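Local coordinates for protein putative phosphoglycolate phosphatase (Lactobacillus delbrueckii, PDB 2HI0) that probably hydrolyses the phosphate ester of 2-phosphoglycolate, as a putative phosphoglycolate phosphatase of the haloacid dehalogenase superfamily, at residues Asp12-Leu22 against Ile206-Ser214. Numbering follows the deposited sequence.
Sequences DGTILDTSADL and IAVNWGFRS. With NA (sodium ion), chain C.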
loop_
_atom_site.group_PDB
_atom_site.type_symbol
_atom_site.label_atom_id
_atom_site.label_comp_id
_atom_site.label_asym_id
_atom_site.label_seq_id
_atom_site.Cartn_x
_atom_site.Cartn_y
_atom_site.Cartn_z
ATOM N N ASP A 12 1.534 -0.156 -3.436
ATOM C CA ASP A 12 1.165 1.214 -3.833
ATOM C C ASP A 12 2.142 2.236 -3.297
ATOM O O ASP A 12 2.423 2.228 -2.103
ATOM C CB ASP A 12 -0.228 1.596 -3.319
ATOM C CG ASP A 12 -1.330 0.871 -3.992
ATOM O OD1 ASP A 12 -1.531 1.018 -5.195
ATOM O OD2 ASP A 12 -2.068 0.157 -3.272
ATOM N N GLY A 13 2.718 3.065 -4.163
ATOM C CA GLY A 13 3.597 4.142 -3.677
ATOM C C GLY A 13 4.979 3.691 -3.258
ATOM O O GLY A 13 5.791 4.486 -2.803
ATOM N N THR A 14 5.259 2.401 -3.397
ATOM C CA THR A 14 6.466 1.810 -2.880
ATOM C C THR A 14 7.178 1.131 -4.031
ATOM O O THR A 14 8.243 1.566 -4.456
ATOM C CB THR A 14 6.188 0.843 -1.696
ATOM O OG1 THR A 14 5.454 1.562 -0.672
ATOM C CG2 THR A 14 7.445 0.333 -1.135
ATOM N N ILE A 15 6.604 0.053 -4.569
ATOM C CA ILE A 15 7.222 -0.583 -5.730
ATOM C C ILE A 15 6.552 -0.262 -7.078
ATOM O O ILE A 15 7.193 -0.280 -8.098
ATOM C CB ILE A 15 7.407 -2.091 -5.547
ATOM C CG1 ILE A 15 6.051 -2.834 -5.458
ATOM C CG2 ILE A 15 8.348 -2.369 -4.331
ATOM C CD1 ILE A 15 6.185 -4.404 -5.379
ATOM N N LEU A 16 5.262 0.084 -7.018
ATOM C CA LEU A 16 4.445 0.399 -8.194
ATOM C C LEU A 16 3.839 1.800 -8.084
ATOM O O LEU A 16 3.283 2.174 -7.047
ATOM C CB LEU A 16 3.317 -0.620 -8.406
ATOM C CG LEU A 16 3.792 -1.978 -8.945
ATOM C CD1 LEU A 16 2.593 -2.866 -9.165
ATOM C CD2 LEU A 16 4.556 -1.858 -10.265
ATOM N N ASP A 17 3.930 2.533 -9.201
ATOM C CA ASP A 17 3.413 3.880 -9.364
ATOM C C ASP A 17 1.942 3.715 -9.821
ATOM O O ASP A 17 1.645 3.610 -11.022
ATOM C CB ASP A 17 4.277 4.575 -10.405
ATOM C CG ASP A 17 3.982 6.023 -10.565
ATOM O OD1 ASP A 17 2.947 6.513 -10.059
ATOM O OD2 ASP A 17 4.839 6.635 -11.240
ATOM N N THR A 18 1.023 3.679 -8.842
ATOM C CA THR A 18 -0.389 3.291 -9.071
ATOM C C THR A 18 -1.403 4.424 -9.017
ATOM O O THR A 18 -2.595 4.195 -9.279
ATOM C CB THR A 18 -0.816 2.253 -7.986
ATOM O OG1 THR A 18 -0.532 2.780 -6.718
ATOM C CG2 THR A 18 -0.077 0.902 -8.122
ATOM N N SER A 19 -0.968 5.634 -8.591
ATOM C CA SER A 19 -1.965 6.661 -8.264
ATOM C C SER A 19 -2.804 7.101 -9.449
ATOM O O SER A 19 -3.971 7.349 -9.297
ATOM C CB SER A 19 -1.279 7.855 -7.626
ATOM O OG SER A 19 -0.198 8.331 -8.388
ATOM N N ALA A 20 -2.223 7.135 -10.644
ATOM C CA ALA A 20 -3.034 7.532 -11.810
ATOM C C ALA A 20 -4.169 6.566 -12.095
ATOM O O ALA A 20 -5.314 6.993 -12.300
ATOM C CB ALA A 20 -2.179 7.703 -13.076
ATOM N N ASP A 21 -3.883 5.258 -12.112
ATOM C CA ASP A 21 -4.897 4.244 -12.436
ATOM C C ASP A 21 -5.926 4.183 -11.310
ATOM O O ASP A 21 -7.128 3.981 -11.541
ATOM C CB ASP A 21 -4.260 2.861 -12.672
ATOM C CG ASP A 21 -3.574 2.731 -14.046
ATOM O OD1 ASP A 21 -3.805 3.548 -14.968
ATOM O OD2 ASP A 21 -2.779 1.777 -14.242
ATOM N N LEU A 22 -5.472 4.375 -10.070
ATOM C CA LEU A 22 -6.430 4.412 -8.946
ATOM C C LEU A 22 -7.443 5.581 -9.074
ATOM O O LEU A 22 -8.649 5.453 -8.802
ATOM C CB LEU A 22 -5.692 4.501 -7.586
ATOM C CG LEU A 22 -5.021 3.237 -7.083
ATOM C CD1 LEU A 22 -4.112 3.632 -5.906
ATOM C CD2 LEU A 22 -5.959 2.126 -6.657
ATOM N N ILE A 206 11.533 0.411 6.905
ATOM C CA ILE A 206 12.148 1.452 6.113
ATOM C C ILE A 206 11.008 2.160 5.377
ATOM O O ILE A 206 10.086 1.482 4.828
ATOM C CB ILE A 206 13.156 0.844 5.091
ATOM C CG1 ILE A 206 14.296 0.138 5.799
ATOM C CG2 ILE A 206 13.643 1.917 4.109
ATOM C CD1 ILE A 206 15.096 -0.799 4.846
ATOM N N ALA A 207 11.026 3.492 5.433
ATOM C CA ALA A 207 10.030 4.315 4.755
ATOM C C ALA A 207 10.620 4.930 3.479
ATOM O O ALA A 207 11.778 5.310 3.452
ATOM C CB ALA A 207 9.484 5.449 5.710
ATOM N N VAL A 208 9.832 5.007 2.418
ATOM C CA VAL A 208 10.248 5.596 1.144
ATOM C C VAL A 208 9.485 6.923 0.977
ATOM O O VAL A 208 8.356 7.052 1.439
ATOM C CB VAL A 208 10.022 4.607 -0.053
ATOM C CG1 VAL A 208 10.691 3.272 0.304
ATOM C CG2 VAL A 208 8.523 4.423 -0.433
ATOM N N ASN A 209 10.108 7.890 0.313
ATOM C CA ASN A 209 9.504 9.233 0.179
ATOM C C ASN A 209 8.819 9.461 -1.184
ATOM O O ASN A 209 8.364 10.567 -1.485
ATOM C CB ASN A 209 10.551 10.328 0.454
ATOM C CG ASN A 209 11.358 10.688 -0.789
ATOM O OD1 ASN A 209 11.594 9.863 -1.648
ATOM N ND2 ASN A 209 11.762 11.949 -0.886
ATOM N N TRP A 210 8.787 8.433 -2.029
ATOM C CA TRP A 210 8.261 8.603 -3.385
ATOM C C TRP A 210 6.819 8.109 -3.502
ATOM O O TRP A 210 6.292 8.029 -4.638
ATOM C CB TRP A 210 9.166 7.941 -4.429
ATOM C CG TRP A 210 9.435 6.508 -4.225
ATOM C CD1 TRP A 210 8.647 5.475 -4.607
ATOM C CD2 TRP A 210 10.609 5.939 -3.639
ATOM N NE1 TRP A 210 9.227 4.281 -4.262
ATOM C CE2 TRP A 210 10.452 4.540 -3.690
ATOM C CE3 TRP A 210 11.759 6.474 -3.028
ATOM C CZ2 TRP A 210 11.425 3.679 -3.182
ATOM C CZ3 TRP A 210 12.697 5.657 -2.589
ATOM C CH2 TRP A 210 12.536 4.251 -2.631
ATOM N N GLY A 211 6.179 7.855 -2.362
ATOM C CA GLY A 211 4.837 7.357 -2.341
ATOM C C GLY A 211 3.768 8.362 -1.910
ATOM O O GLY A 211 3.871 9.547 -2.272
ATOM N N PHE A 212 2.765 7.883 -1.174
ATOM C CA PHE A 212 1.560 8.648 -0.955
ATOM C C PHE A 212 1.621 9.624 0.229
ATOM O O PHE A 212 0.727 10.495 0.338
ATOM C CB PHE A 212 0.354 7.741 -0.792
ATOM C CG PHE A 212 -0.027 6.963 -2.035
ATOM C CD1 PHE A 212 0.749 6.930 -3.170
ATOM C CD2 PHE A 212 -1.208 6.234 -2.024
ATOM C CE1 PHE A 212 0.376 6.180 -4.273
ATOM C CE2 PHE A 212 -1.593 5.498 -3.105
ATOM C CZ PHE A 212 -0.836 5.467 -4.240
ATOM N N ARG A 213 2.622 9.499 1.131
ATOM C CA ARG A 213 2.759 10.430 2.269
ATOM C C ARG A 213 4.052 11.222 2.145
ATOM O O ARG A 213 5.081 10.748 1.610
ATOM C CB ARG A 213 2.763 9.665 3.581
ATOM C CG ARG A 213 1.522 8.835 3.911
ATOM C CD ARG A 213 0.247 9.654 3.928
ATOM N NE ARG A 213 -0.859 9.039 4.648
ATOM C CZ ARG A 213 -2.099 9.550 4.704
ATOM N NH1 ARG A 213 -2.416 10.659 4.025
ATOM N NH2 ARG A 213 -3.031 8.946 5.455
ATOM N N SER A 214 4.011 12.424 2.691
ATOM C CA SER A 214 5.121 13.349 2.718
ATOM C C SER A 214 6.136 12.976 3.813
ATOM O O SER A 214 5.835 12.249 4.767
ATOM C CB SER A 214 4.616 14.764 2.997
ATOM O OG SER A 214 4.297 14.931 4.375
HETATM NA NA NA C . 1.290 2.169 0.121
HETATM O O HOH W 1 0.695 2.240 2.747
#
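G13 and G211 meet backbone to backbone, their CA atoms 3.7 Å apart, and illustrate how two glycines let two loops close on each other. A side chain on G13 would press into G211 and the F212 ring, and one on G211 would collide with the carbonyl of G13; G13 O lies 3.1 Å from G211 CA. V208 adds to the tight part, laying CG2 3.6 Å from G13 O.

The F212 ring, the most covered group of the contact, completes this tight part. It is wedged obliquely between G13 CA and D12 CB on one side of its plane and S19 CB on the opposite side. At the rim, CZ meets T18 OG1 at 3.7 Å. L22 CD1 approaches the same CZ, also near the ring plane. T18 OG1 donates a hydrogen bond to D12 OD1 at 2.5 Å, on its anti lone pair; K135 forms a salt bridge with the same oxygen, so the carboxylate is probably held firmly in orientation.

The looser side lies at W210, partly exposed like its neighbour N209 and much less covered than F212. The single hydrogen bond between the loops comes from here. The indole, swung over its own backbone by chi1 of 56°, delivers NE1 to T14 O at 2.9 Å, nearly straight at 171° and within the ring plane, while V208 CB rests against one face of the ring. A leucine here would probably leave T14 O without its N-H mate and the two loops without their polar clasp.

D12 also reaches the metal: its O binds the sodium ion at 2.5 Å, with D10, D190 and a water completing the ligands found. D190 also accepts a hydrogen bond from F212 N, tying the second loop to the metal site. D10, D12 and T14 fit the DxDx(T/V) signature at a strand end, consistent with the catalytic loop of the Rossmann-like haloacid dehalogenase fold.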